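Side-chain contacts in large component of pyocin AP41 (Pseudomonas aeruginosa, PDB 4UHQ), which probably kills competing bacteria as the endonuclease of a pyocin, its DNase domain being the part crystallised here: residues G15-G20 with Q51-V56; S31-Q36 with P60-N65; D47-F52 with F94-V99. One frame throughout, in Å; residues are numbered along the deposited sequence. Where two conformers were deposited one is given.

Interaction 1: residues G15-G20 with Q51-V56; sequences GNWLAG and QFWMAV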
ATOM      1  N   GLY A  15      15.626   0.330   5.561  1.00 41.13           N
ATOM      2  CA  GLY A  15      15.452   1.716   5.921  1.00 42.72           C
ATOM      3  C   GLY A  15      13.989   2.035   6.123  1.00 37.59           C
ATOM      4  O   GLY A  15      13.169   1.166   6.421  1.00 39.21           O
ATOM      5  N   ASN A  16      13.650   3.299   5.955  1.00 31.91           N
ATOM      6  CA  ASN A  16      12.283   3.705   6.238  1.00 29.00           C
ATOM      7  C   ASN A  16      11.402   3.431   5.059  1.00 29.50           C
ATOM      8  O   ASN A  16      11.419   4.164   4.096  1.00 29.64           O
ATOM      9  CB  ASN A  16      12.262   5.189   6.632  1.00 31.56           C
ATOM     10  CG  ASN A  16      10.880   5.659   7.037  1.00 30.81           C
ATOM     11  OD1 ASN A  16       9.871   5.023   6.697  1.00 30.09           O
ATOM     12  ND2 ASN A  16      10.826   6.777   7.756  1.00 37.27           N
ATOM     13  N   TRP A  17      10.618   2.365   5.133  1.00 24.63           N
ATOM     14  CA  TRP A  17       9.958   1.886   3.943  1.00 24.11           C
ATOM     15  C   TRP A  17       8.811   2.759   3.483  1.00 24.54           C
ATOM     16  O   TRP A  17       8.368   2.584   2.347  1.00 26.94           O
ATOM     17  CB  TRP A  17       9.474   0.432   4.116  1.00 25.37           C
ATOM     18  CG  TRP A  17       8.252   0.208   4.948  1.00 27.12           C
ATOM     19  CD1 TRP A  17       8.175   0.294   6.286  1.00 29.27           C
ATOM     20  CD2 TRP A  17       6.921  -0.169   4.480  1.00 20.84           C
ATOM     21  NE1 TRP A  17       6.893   0.003   6.723  1.00 29.41           N
ATOM     22  CE2 TRP A  17       6.114  -0.286   5.625  1.00 22.28           C
ATOM     23  CE3 TRP A  17       6.368  -0.429   3.226  1.00 24.16           C
ATOM     24  CZ2 TRP A  17       4.771  -0.659   5.571  1.00 24.11           C
ATOM     25  CZ3 TRP A  17       5.010  -0.811   3.155  1.00 22.82           C
ATOM     26  CH2 TRP A  17       4.234  -0.910   4.334  1.00 21.45           C
ATOM     27  N   LEU A  18       8.344   3.689   4.318  1.00 21.63           N
ATOM     28  CA  LEU A  18       7.210   4.534   3.903  1.00 22.72           C
ATOM     29  C   LEU A  18       7.621   5.968   3.582  1.00 25.62           C
ATOM     30  O   LEU A  18       6.765   6.770   3.188  1.00 26.17           O
ATOM     31  CB  LEU A  18       6.130   4.554   4.994  1.00 24.02           C
ATOM     32  CG  LEU A  18       5.422   3.239   5.182  1.00 22.19           C
ATOM     33  CD1 LEU A  18       4.518   3.422   6.427  1.00 28.81           C
ATOM     34  CD2 LEU A  18       4.590   2.921   3.989  1.00 22.78           C
ATOM     35  N   ALA A  19       8.897   6.302   3.763  1.00 26.87           N
ATOM     36  CA  ALA A  19       9.321   7.688   3.575  1.00 28.93           C
ATOM     37  C   ALA A  19       9.010   8.188   2.164  1.00 29.62           C
ATOM     38  O   ALA A  19       8.657   9.360   1.959  1.00 33.08           O
ATOM     39  CB  ALA A  19      10.814   7.826   3.890  1.00 31.97           C
ATOM     40  N   GLY A  20       9.152   7.306   1.192  1.00 27.07           N
ATOM     41  CA  GLY A  20       8.964   7.719  -0.192  1.00 29.96           C
ATOM     42  C   GLY A  20       7.526   7.708  -0.669  1.00 28.17           C
ATOM     43  O   GLY A  20       7.281   7.970  -1.856  1.00 26.28           O
ATOM     44  N   GLN A  51      -5.591  -7.636   5.771  1.00 21.93           N
ATOM     45  CA  GLN A  51      -4.553  -8.615   6.059  0.50 21.83           C
ATOM     46  C   GLN A  51      -3.191  -8.032   5.728  1.00 20.70           C
ATOM     47  O   GLN A  51      -2.186  -8.376   6.366  1.00 22.16           O
ATOM     48  CB  GLN A  51      -4.810  -9.938   5.309  0.50 23.40           C
ATOM     49  CG  GLN A  51      -6.101 -10.626   5.740  0.50 24.83           C
ATOM     50  CD  GLN A  51      -6.238 -12.050   5.213  0.50 29.31           C
ATOM     51  OE1 GLN A  51      -5.264 -12.800   5.149  0.50 36.13           O
ATOM     52  NE2 GLN A  51      -7.456 -12.427   4.846  0.50 36.27           N
ATOM     53  N   PHE A  52      -3.148  -7.120   4.747  1.00 17.93           N
ATOM     54  CA  PHE A  52      -1.902  -6.451   4.422  1.00 18.59           C
ATOM     55  C   PHE A  52      -1.405  -5.672   5.647  1.00 19.02           C
ATOM     56  O   PHE A  52      -0.235  -5.762   6.043  1.00 19.09           O
ATOM     57  CB  PHE A  52      -2.101  -5.489   3.222  1.00 19.16           C
ATOM     58  CG  PHE A  52      -0.884  -4.691   2.915  1.00 17.45           C
ATOM     59  CD1 PHE A  52      -0.671  -3.468   3.537  1.00 18.60           C
ATOM     60  CD2 PHE A  52       0.019  -5.132   1.985  1.00 19.49           C
ATOM     61  CE1 PHE A  52       0.495  -2.739   3.280  1.00 18.12           C
ATOM     62  CE2 PHE A  52       1.161  -4.383   1.668  1.00 21.55           C
ATOM     63  CZ  PHE A  52       1.415  -3.196   2.344  1.00 18.73           C
ATOM     64  N   TRP A  53      -2.267  -4.853   6.232  1.00 16.56           N
ATOM     65  CA  TRP A  53      -1.764  -4.025   7.326  1.00 16.16           C
ATOM     66  C   TRP A  53      -1.508  -4.891   8.551  1.00 18.57           C
ATOM     67  O   TRP A  53      -0.603  -4.591   9.339  1.00 19.31           O
ATOM     68  CB  TRP A  53      -2.705  -2.885   7.646  1.00 18.26           C
ATOM     69  CG  TRP A  53      -2.663  -1.859   6.524  1.00 18.18           C
ATOM     70  CD1 TRP A  53      -3.666  -1.580   5.656  1.00 18.66           C
ATOM     71  CD2 TRP A  53      -1.535  -1.051   6.149  1.00 18.15           C
ATOM     72  NE1 TRP A  53      -3.242  -0.608   4.764  1.00 19.03           N
ATOM     73  CE2 TRP A  53      -1.942  -0.288   5.020  1.00 19.05           C
ATOM     74  CE3 TRP A  53      -0.213  -0.929   6.616  1.00 17.82           C
ATOM     75  CZ2 TRP A  53      -1.108   0.629   4.388  1.00 18.84           C
ATOM     76  CZ3 TRP A  53       0.612   0.012   5.985  1.00 19.22           C
ATOM     77  CH2 TRP A  53       0.163   0.761   4.869  1.00 18.79           C
ATOM     78  N   MET A  54      -2.269  -5.984   8.738  1.00 20.46           N
ATOM     79  CA  MET A  54      -1.913  -6.915   9.843  1.00 21.50           C
ATOM     80  C   MET A  54      -0.532  -7.541   9.612  1.00 21.17           C
ATOM     81  O   MET A  54       0.227  -7.723  10.577  1.00 22.49           O
ATOM     82  CB  MET A  54      -2.967  -7.994   9.970  1.00 25.25           C
ATOM     83  CG  MET A  54      -4.316  -7.399  10.211  1.00 36.62           C
ATOM     84  SD  MET A  54      -5.093  -8.365  11.476  1.00 54.30           S
ATOM     85  CE  MET A  54      -3.688  -8.442  12.654  1.00 35.94           C
ATOM     86  N   ALA A  55      -0.188  -7.855   8.362  1.00 21.08           N
ATOM     87  CA  ALA A  55       1.155  -8.373   8.078  1.00 22.57           C
ATOM     88  C   ALA A  55       2.221  -7.344   8.429  1.00 21.43           C
ATOM     89  O   ALA A  55       3.256  -7.693   9.013  1.00 24.11           O
ATOM     90  CB  ALA A  55       1.282  -8.773   6.597  1.00 23.00           C
ATOM     91  N   VAL A  56       1.971  -6.086   8.092  1.00 19.92           N
ATOM     92  CA  VAL A  56       2.885  -5.009   8.504  1.00 17.32           C
ATOM     93  C   VAL A  56       3.060  -5.026  10.011  1.00 21.37           C
ATOM     94  O   VAL A  56       4.164  -4.878  10.545  1.00 23.25           O
ATOM     95  CB  VAL A  56       2.362  -3.656   8.013  1.00 17.80           C
ATOM     96  CG1 VAL A  56       3.115  -2.458   8.624  1.00 20.51           C
ATOM     97  CG2 VAL A  56       2.454  -3.611   6.464  1.00 20.27           C
TER

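Interaction 2: residues S31-Q36 with P60-N65; sequences SQIADQ and PSALEN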
ATOM      1  N   SER A  31       9.481  -7.397   0.637  1.00 22.15           N
ATOM      2  CA  SER A  31       9.305  -8.786   0.345  1.00 22.75           C
ATOM      3  C   SER A  31       8.811  -9.589   1.551  1.00 24.86           C
ATOM      4  O   SER A  31       8.063 -10.566   1.380  1.00 25.96           O
ATOM      5  CB  SER A  31      10.619  -9.382  -0.203  1.00 28.81           C
ATOM      6  OG  SER A  31      11.674  -9.349   0.782  1.00 29.32           O
ATOM      7  N   GLN A  32       9.178  -9.200   2.772  1.00 24.12           N
ATOM      8  CA  GLN A  32       8.746 -10.027   3.893  1.00 26.46           C
ATOM      9  C   GLN A  32       7.265  -9.853   4.194  1.00 24.40           C
ATOM     10  O   GLN A  32       6.663 -10.686   4.870  1.00 30.33           O
ATOM     11  CB  GLN A  32       9.583  -9.745   5.159  1.00 26.96           C
ATOM     12  CG  GLN A  32       9.358  -8.374   5.781  1.00 28.01           C
ATOM     13  CD  GLN A  32      10.196  -7.250   5.165  1.00 29.27           C
ATOM     14  OE1 GLN A  32      10.727  -7.387   4.033  1.00 28.59           O
ATOM     15  NE2 GLN A  32      10.339  -6.130   5.916  1.00 28.66           N
ATOM     16  N   ILE A  33       6.684  -8.751   3.709  1.00 22.92           N
ATOM     17  CA  ILE A  33       5.242  -8.537   3.816  1.00 21.24           C
ATOM     18  C   ILE A  33       4.588  -9.354   2.699  1.00 21.18           C
ATOM     19  O   ILE A  33       3.627 -10.087   2.946  1.00 23.25           O
ATOM     20  CB  ILE A  33       4.887  -7.045   3.638  1.00 21.78           C
ATOM     21  CG1 ILE A  33       5.536  -6.195   4.752  1.00 24.41           C
ATOM     22  CG2 ILE A  33       3.366  -6.852   3.647  1.00 22.90           C
ATOM     23  CD1 ILE A  33       5.233  -6.703   6.098  1.00 27.41           C
ATOM     24  N   ALA A  34       5.148  -9.270   1.494  1.00 21.41           N
ATOM     25  CA  ALA A  34       4.612 -10.103   0.393  1.00 22.90           C
ATOM     26  C   ALA A  34       4.602 -11.585   0.780  1.00 25.85           C
ATOM     27  O   ALA A  34       3.668 -12.310   0.439  1.00 25.82           O
ATOM     28  CB  ALA A  34       5.419  -9.903  -0.879  1.00 23.51           C
ATOM     29  N   ASP A  35       5.639 -12.037   1.489  1.00 25.16           N
ATOM     30  CA  ASP A  35       5.727 -13.451   1.842  1.00 27.31           C
ATOM     31  C   ASP A  35       4.570 -13.915   2.721  1.00 24.88           C
ATOM     32  O   ASP A  35       4.253 -15.111   2.732  1.00 31.31           O
ATOM     33  CB  ASP A  35       7.043 -13.746   2.579  1.00 30.35           C
ATOM     34  CG  ASP A  35       8.294 -13.651   1.678  1.00 34.55           C
ATOM     35  OD1 ASP A  35       8.173 -13.751   0.441  1.00 39.81           O
ATOM     36  OD2 ASP A  35       9.388 -13.448   2.262  1.00 40.95           O
ATOM     37  N   GLN A  36       3.967 -12.985   3.496  1.00 25.27           N
ATOM     38  CA  GLN A  36       2.866 -13.341   4.376  1.00 25.94           C
ATOM     39  C   GLN A  36       1.513 -13.365   3.661  1.00 24.73           C
ATOM     40  O   GLN A  36       0.531 -13.808   4.251  1.00 29.27           O
ATOM     41  CB  GLN A  36       2.730 -12.345   5.528  1.00 25.29           C
ATOM     42  CG  GLN A  36       3.872 -12.249   6.445  1.00 28.26           C
ATOM     43  CD  GLN A  36       3.615 -11.152   7.457  1.00 32.45           C
ATOM     44  OE1 GLN A  36       2.759 -11.271   8.358  1.00 36.81           O
ATOM     45  NE2 GLN A  36       4.369 -10.059   7.321  1.00 35.13           N
ATOM     46  N   PRO A  60       8.822  -6.526  12.482  1.00 24.06           N
ATOM     47  CA  PRO A  60       9.486  -5.449  13.246  1.00 28.10           C
ATOM     48  C   PRO A  60      10.092  -4.354  12.380  1.00 24.88           C
ATOM     49  O   PRO A  60       9.992  -3.169  12.744  1.00 25.46           O
ATOM     50  CB  PRO A  60      10.573  -6.203  14.008  1.00 26.83           C
ATOM     51  CG  PRO A  60       9.932  -7.580  14.238  1.00 32.16           C
ATOM     52  CD  PRO A  60       9.200  -7.863  12.933  1.00 26.20           C
ATOM     53  N   SER A  61      10.687  -4.716  11.252  1.00 26.46           N
ATOM     54  CA  SER A  61      11.303  -3.747  10.375  1.00 27.17           C
ATOM     55  C   SER A  61      10.293  -2.800   9.791  1.00 25.32           C
ATOM     56  O   SER A  61      10.543  -1.611   9.677  1.00 28.05           O
ATOM     57  CB  SER A  61      12.080  -4.450   9.242  1.00 28.82           C
ATOM     58  OG  SER A  61      13.109  -5.236   9.784  1.00 40.84           O
ATOM     59  N   ALA A  62       9.127  -3.307   9.429  1.00 22.32           N
ATOM     60  CA  ALA A  62       8.123  -2.411   8.867  1.00 21.41           C
ATOM     61  C   ALA A  62       7.473  -1.545   9.913  1.00 21.75           C
ATOM     62  O   ALA A  62       7.027  -0.442   9.619  1.00 25.82           O
ATOM     63  CB  ALA A  62       7.047  -3.242   8.104  1.00 25.15           C
ATOM     64  N   LEU A  63       7.340  -2.063  11.132  1.00 20.66           N
ATOM     65  CA  LEU A  63       6.707  -1.320  12.220  1.00 21.24           C
ATOM     66  C   LEU A  63       7.596  -0.164  12.678  1.00 23.22           C
ATOM     67  O   LEU A  63       7.075   0.838  13.182  1.00 22.02           O
ATOM     68  CB  LEU A  63       6.457  -2.263  13.392  1.00 24.49           C
ATOM     69  CG  LEU A  63       5.315  -1.958  14.342  1.00 34.25           C
ATOM     70  CD1 LEU A  63       3.959  -2.063  13.662  1.00 27.37           C
ATOM     71  CD2 LEU A  63       5.402  -2.923  15.519  1.00 41.27           C
ATOM     72  N   GLU A  64       8.916  -0.286  12.500  1.00 22.33           N
ATOM     73  CA  GLU A  64       9.882   0.604  13.189  1.00 21.11           C
ATOM     74  C   GLU A  64       9.714   2.063  12.778  1.00 24.91           C
ATOM     75  O   GLU A  64      10.033   2.955  13.587  1.00 36.09           O
ATOM     76  CB  GLU A  64      11.311   0.127  12.930  1.00 27.35           C
ATOM     77  CG  GLU A  64      12.388   1.117  13.316  1.00 35.62           C
ATOM     78  CD  GLU A  64      13.751   0.464  13.240  1.00 46.81           C
ATOM     79  OE1 GLU A  64      13.828  -0.646  12.668  1.00 45.43           O
ATOM     80  OE2 GLU A  64      14.725   1.053  13.747  1.00 58.26           O
ATOM     81  N   ASN A  65       9.201   2.335  11.590  1.00 29.87           N
ATOM     82  CA  ASN A  65       9.056   3.756  11.246  0.50 42.49           C
ATOM     83  C   ASN A  65       7.583   4.113  11.174  1.00 41.01           C
ATOM     84  O   ASN A  65       7.107   4.896  10.338  1.00 42.77           O
ATOM     85  CB  ASN A  65       9.786   4.113   9.952  0.50 44.70           C
ATOM     86  CG  ASN A  65      11.300   3.982  10.081  0.50 34.85           C
ATOM     87  OD1 ASN A  65      11.870   2.976   9.686  0.50 29.60           O
ATOM     88  ND2 ASN A  65      11.951   4.997  10.666  0.50 34.58           N
TER

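Interaction 3: residues D47-F52 with F94-V99; sequences DFREQF and FEIHHV. With NI (nickel (II) ion), chain E.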
ATOM      1  N   ASP A  47     -10.690  -7.251   2.365  1.00 26.20           N
ATOM      2  CA  ASP A  47     -10.048  -8.364   3.042  1.00 25.61           C
ATOM      3  C   ASP A  47      -8.552  -8.307   2.844  1.00 25.17           C
ATOM      4  O   ASP A  47      -7.758  -8.444   3.796  1.00 25.19           O
ATOM      5  CB  ASP A  47     -10.644  -9.682   2.491  1.00 27.77           C
ATOM      6  CG  ASP A  47     -10.198 -10.920   3.245  1.00 34.26           C
ATOM      7  OD1 ASP A  47      -9.840 -10.834   4.447  1.00 36.83           O
ATOM      8  OD2 ASP A  47     -10.265 -12.017   2.621  1.00 35.00           O
ATOM      9  N   PHE A  48      -8.132  -8.110   1.612  1.00 23.65           N
ATOM     10  CA  PHE A  48      -6.689  -8.018   1.370  1.00 21.29           C
ATOM     11  C   PHE A  48      -6.055  -6.846   2.137  1.00 23.09           C
ATOM     12  O   PHE A  48      -4.986  -7.002   2.741  1.00 20.96           O
ATOM     13  CB  PHE A  48      -6.401  -7.885  -0.141  1.00 23.60           C
ATOM     14  CG  PHE A  48      -4.944  -7.716  -0.440  1.00 21.01           C
ATOM     15  CD1 PHE A  48      -4.380  -6.464  -0.474  1.00 24.21           C
ATOM     16  CD2 PHE A  48      -4.138  -8.814  -0.662  1.00 22.68           C
ATOM     17  CE1 PHE A  48      -3.015  -6.308  -0.713  1.00 22.62           C
ATOM     18  CE2 PHE A  48      -2.774  -8.670  -0.931  1.00 23.75           C
ATOM     19  CZ  PHE A  48      -2.205  -7.430  -0.949  1.00 22.48           C
ATOM     20  N   ARG A  49      -6.679  -5.673   2.074  1.00 20.15           N
ATOM     21  CA  ARG A  49      -6.120  -4.484   2.713  1.00 18.99           C
ATOM     22  C   ARG A  49      -5.932  -4.721   4.219  1.00 20.93           C
ATOM     23  O   ARG A  49      -4.886  -4.370   4.796  1.00 19.22           O
ATOM     24  CB  ARG A  49      -7.038  -3.282   2.479  1.00 21.92           C
ATOM     25  CG  ARG A  49      -6.576  -1.962   3.105  1.00 23.26           C
ATOM     26  CD  ARG A  49      -7.602  -0.874   2.810  1.00 25.73           C
ATOM     27  NE  ARG A  49      -8.814  -1.090   3.603  1.00 27.42           N
ATOM     28  CZ  ARG A  49     -10.053  -1.131   3.119  1.00 34.01           C
ATOM     29  NH1 ARG A  49     -10.281  -0.966   1.819  1.00 38.48           N
ATOM     30  NH2 ARG A  49     -11.081  -1.333   3.946  1.00 41.71           N
ATOM     31  N   GLU A  50      -6.934  -5.302   4.857  1.00 19.85           N
ATOM     32  CA  GLU A  50      -6.862  -5.597   6.282  1.00 20.31           C
ATOM     33  C   GLU A  50      -5.733  -6.577   6.565  1.00 22.48           C
ATOM     34  O   GLU A  50      -4.945  -6.353   7.487  1.00 21.16           O
ATOM     35  CB  GLU A  50      -8.209  -6.136   6.778  1.00 22.66           C
ATOM     36  CG  GLU A  50      -9.247  -5.088   6.787  1.00 24.24           C
ATOM     37  CD  GLU A  50     -10.636  -5.644   7.044  1.00 32.07           C
ATOM     38  OE1 GLU A  50     -10.795  -6.891   7.080  1.00 35.02           O
ATOM     39  OE2 GLU A  50     -11.575  -4.837   7.192  1.00 34.25           O
ATOM     40  N   GLN A  51      -5.591  -7.636   5.771  1.00 21.93           N
ATOM     41  CA  GLN A  51      -4.553  -8.615   6.059  0.50 21.83           C
ATOM     42  C   GLN A  51      -3.191  -8.032   5.728  1.00 20.70           C
ATOM     43  O   GLN A  51      -2.186  -8.376   6.366  1.00 22.16           O
ATOM     44  CB  GLN A  51      -4.810  -9.938   5.309  0.50 23.40           C
ATOM     45  CG  GLN A  51      -6.101 -10.626   5.740  0.50 24.83           C
ATOM     46  CD  GLN A  51      -6.238 -12.050   5.213  0.50 29.31           C
ATOM     47  OE1 GLN A  51      -5.264 -12.800   5.149  0.50 36.13           O
ATOM     48  NE2 GLN A  51      -7.456 -12.427   4.846  0.50 36.27           N
ATOM     49  N   PHE A  52      -3.148  -7.120   4.747  1.00 17.93           N
ATOM     50  CA  PHE A  52      -1.902  -6.451   4.422  1.00 18.59           C
ATOM     51  C   PHE A  52      -1.405  -5.672   5.647  1.00 19.02           C
ATOM     52  O   PHE A  52      -0.235  -5.762   6.043  1.00 19.09           O
ATOM     53  CB  PHE A  52      -2.101  -5.489   3.222  1.00 19.16           C
ATOM     54  CG  PHE A  52      -0.884  -4.691   2.915  1.00 17.45           C
ATOM     55  CD1 PHE A  52      -0.671  -3.468   3.537  1.00 18.60           C
ATOM     56  CD2 PHE A  52       0.019  -5.132   1.985  1.00 19.49           C
ATOM     57  CE1 PHE A  52       0.495  -2.739   3.280  1.00 18.12           C
ATOM     58  CE2 PHE A  52       1.161  -4.383   1.668  1.00 21.55           C
ATOM     59  CZ  PHE A  52       1.415  -3.196   2.344  1.00 18.73           C
ATOM     60  N   PHE A  94      -2.445   6.224   4.601  1.00 18.01           N
ATOM     61  CA  PHE A  94      -1.682   5.619   3.520  1.00 18.05           C
ATOM     62  C   PHE A  94      -2.571   4.672   2.711  1.00 19.19           C
ATOM     63  O   PHE A  94      -3.399   3.926   3.252  1.00 18.98           O
ATOM     64  CB  PHE A  94      -0.455   4.883   4.102  1.00 19.17           C
ATOM     65  CG  PHE A  94       0.610   5.809   4.600  1.00 17.66           C
ATOM     66  CD1 PHE A  94       1.567   6.277   3.755  1.00 21.26           C
ATOM     67  CD2 PHE A  94       0.679   6.128   5.949  1.00 19.08           C
ATOM     68  CE1 PHE A  94       2.575   7.136   4.208  1.00 21.71           C
ATOM     69  CE2 PHE A  94       1.676   6.979   6.403  1.00 19.34           C
ATOM     70  CZ  PHE A  94       2.622   7.449   5.556  1.00 21.24           C
ATOM     71  N   GLU A  95      -2.395   4.742   1.401  1.00 17.42           N
ATOM     72  CA  GLU A  95      -3.207   3.998   0.446  1.00 17.25           C
ATOM     73  C   GLU A  95      -2.386   3.007  -0.330  1.00 16.55           C
ATOM     74  O   GLU A  95      -1.211   3.242  -0.572  1.00 16.54           O
ATOM     75  CB  GLU A  95      -3.889   5.000  -0.549  1.00 18.51           C
ATOM     76  CG  GLU A  95      -4.950   5.825   0.221  1.00 19.20           C
ATOM     77  CD  GLU A  95      -5.642   6.878  -0.581  1.00 24.83           C
ATOM     78  OE1 GLU A  95      -5.236   7.100  -1.744  1.00 23.29           O
ATOM     79  OE2 GLU A  95      -6.578   7.507  -0.024  1.00 27.48           O
ATOM     80  N   ILE A  96      -3.013   1.900  -0.728  1.00 16.48           N
ATOM     81  CA  ILE A  96      -2.386   0.924  -1.600  1.00 16.40           C
ATOM     82  C   ILE A  96      -2.847   1.232  -3.027  1.00 18.25           C
ATOM     83  O   ILE A  96      -4.055   1.178  -3.309  1.00 22.11           O
ATOM     84  CB  ILE A  96      -2.797  -0.488  -1.192  1.00 17.45           C
ATOM     85  CG1 ILE A  96      -2.455  -0.759   0.266  1.00 19.94           C
ATOM     86  CG2 ILE A  96      -2.064  -1.499  -2.120  1.00 21.70           C
ATOM     87  CD1 ILE A  96      -3.104  -2.058   0.778  1.00 23.66           C
ATOM     88  N   HIS A  97      -1.924   1.670  -3.874  1.00 15.90           N
ATOM     89  CA  HIS A  97      -2.262   2.018  -5.261  1.00 16.39           C
ATOM     90  C   HIS A  97      -1.818   0.914  -6.211  1.00 17.17           C
ATOM     91  O   HIS A  97      -0.750   0.300  -6.063  1.00 16.88           O
ATOM     92  CB  HIS A  97      -1.593   3.371  -5.598  1.00 17.16           C
ATOM     93  CG  HIS A  97      -1.366   3.657  -7.065  1.00 16.86           C
ATOM     94  ND1 HIS A  97      -2.371   3.997  -7.969  1.00 17.68           N
ATOM     95  CD2 HIS A  97      -0.199   3.760  -7.753  1.00 17.21           C
ATOM     96  CE1 HIS A  97      -1.828   4.250  -9.147  1.00 18.13           C
ATOM     97  NE2 HIS A  97      -0.510   4.108  -9.045  1.00 17.73           N
ATOM     98  N   HIS A  98      -2.683   0.639  -7.180  1.00 16.32           N
ATOM     99  CA  HIS A  98      -2.367  -0.300  -8.244  1.00 17.26           C
ATOM    100  C   HIS A  98      -1.593   0.432  -9.335  1.00 16.82           C
ATOM    101  O   HIS A  98      -2.100   1.336  -9.987  1.00 17.77           O
ATOM    102  CB  HIS A  98      -3.673  -0.917  -8.794  1.00 18.06           C
ATOM    103  CG  HIS A  98      -4.307  -1.858  -7.814  1.00 16.71           C
ATOM    104  ND1 HIS A  98      -5.189  -1.449  -6.829  1.00 19.71           N
ATOM    105  CD2 HIS A  98      -4.158  -3.198  -7.673  1.00 18.74           C
ATOM    106  CE1 HIS A  98      -5.528  -2.511  -6.094  1.00 20.61           C
ATOM    107  NE2 HIS A  98      -4.915  -3.581  -6.586  1.00 17.68           N
ATOM    108  N   VAL A  99      -0.332   0.041  -9.503  1.00 16.89           N
ATOM    109  CA  VAL A  99       0.623   0.736 -10.361  1.00 18.86           C
ATOM    110  C   VAL A  99       0.120   0.803 -11.797  1.00 18.35           C
ATOM    111  O   VAL A  99       0.134   1.872 -12.412  1.00 20.18           O
ATOM    112  CB  VAL A  99       1.986   0.036 -10.303  1.00 17.69           C
ATOM    113  CG1 VAL A  99       2.967   0.669 -11.250  1.00 20.67           C
ATOM    114  CG2 VAL A  99       2.573   0.143  -8.883  1.00 19.81           C
TER
HETATM  115 NI    NI E1778      -4.455   4.113  -7.909  1.00 18.20          NI
HETATM  116  O   HOH W   1      -4.360   2.843  -9.650  1.00 17.49           O

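Interaction 1: residues G15-G20 with Q51-V56
Trp17, in the loop after strand 4-5, faces Val56 on helix 45-57 with their CA atoms 10.9 Å apart, so side chains alone bridge the two backbones. A type I beta turn from Asn16 to Ala19 carries the tryptophan; Asn16 OD1 accepts from Leu18 N (3.1 Å), an Asx turn overlapping the beta turn, whose own bond from Ala19 N to Asn16 O is weak. With chi1 at 76°, Trp17 CG is flanked by backbone N and C, and the indole runs to the helix, leading with its six-membered ring. CZ2 lies 3.9 Å from CG2 of Val56, with both methyls of the valine at that corner. Trp17 CH2 reaches CZ3 of Trp53 at 4.1 Å, the two indoles meeting at a slant, while CZ of Phe52 lies at the edge of the Trp17 ring. Leu18 CG lies over the centre of one Trp17 indole face, 3.6 Å above its plane; within the helix, Phe52 CD1 does the same to Trp53. Trp17 NE1 is satisfied by Ala62 O of helix 60-63. All four touching residues are buried, a hydrophobic core contact joining an irregular loop to helix 45-57 in the colicin/pyocin DNase domain.

Interaction 2: residues S31-Q36 with P60-N65
Gln32 and Ile33, in the first turn of helix 31-37, meet Ser61 and Ala62 on the short helix 60-63, a light helix-to-helix packing within the colicin/pyocin DNase domain. The backbones come nearest at Ile33 and Ala62, whose CA atoms are 8.4 Å apart, and only 96 Å² is buried in all.

The apolar part is a single touch: CD1 of Ile33 approaches the CB methyl of Ala62 at 4.4 Å. Both residues are buried, and both also pack on helix 45-57, Ile33 against Ala55, Ala62 against Val56, so both rest against this longer helix.

The mixed part is nearer the surface. Gln32 leaves its helix with chi1 at 69°, and the chain bends at chi2 (-85°), which brings the amide across to the second helix. There NE2 comes 4.1 Å from Ser61 CB, a van der Waals contact with the methylene.

The polar part is supplied from just before helix 60-63. OD2 of Asp59 accepts from Gln32 NE2 and from Ala62 N, so one carboxylate oxygen joins the amide of the first helix to the backbone of the second; its charge would favour both donors. Ala62 O in turn accepts from Trp17 NE1, which ties the short helix to the loop after strand 4-5. One turn on from Gln32, Gln36 NE2 is bonded to Ala55 O of helix 45-57, and the same nitrogen makes a weak bond of 3.4 Å to Gln32 O, with an N-H...O angle of 161°.

Interaction 3: residues D47-F52 with F94-V99
Ile96 CD1 is the atom that makes this contact, passing over one face of the Phe52 ring in a CH-pi interaction. It lies 4.3 Å from the ring centroid and 24° off the normal, shifted toward the rim, with Phe52 CD1 at 3.9 Å. The same methyl touches CG of Arg49 at 4.2 Å. With CG1 anti to the carbonyl carbon (chi1 -57°) and CD1 extended beyond it (chi2 169°), the isoleucine reaches the helix from strand 95-98. Ile116 of the adjacent strand 114-117 packs against Ile96. The two strands and helix 119-132, with the metal between them, match the beta-beta-alpha-metal (His-Me finger, HNH) motif of this nuclease family, and helix 45-57 packs on strand 95-98. His97, next along the strand, binds nickel through ND1 at 2.1 Å; His122 and His126 and a water at 2.2 Å are further ligands. In the second shell, Glu95 OE1 accepts from His122 ND1, which would orient that imidazole. His98 NE2 donates to Leu108 O, and its ND1 is hydrogen-bonded to a citrate, probably from the crystallisation liquor. On the helix, Gln51 NE2 donates to Asp47 OD1 (2.9 Å), meeting the oxygen from above the carboxylate plane.

From the N terminus, the loop 15-20 comes first, and interaction 1 closes the chain between it and helix 45-57. Helix 31-37 lies inside that closure and its partner 60-65 beyond it, so interactions 1 and 2 cross. Interaction 3 starts on helix 45-57, where interaction 1 ends, and runs to strand 95-98; it crosses interaction 2 as well. Interactions 1 and 3 share Gln51 and Phe52, and Trp53 NE1 lies 4.2 Å from Ile96 CD1. Phe52 CE2 also meets Ile33 CG2 of interaction 2 at 3.9 Å. Helix 45-57 thus joins the N-terminal loop and two shorter helices to the strand bearing a nickel ligand.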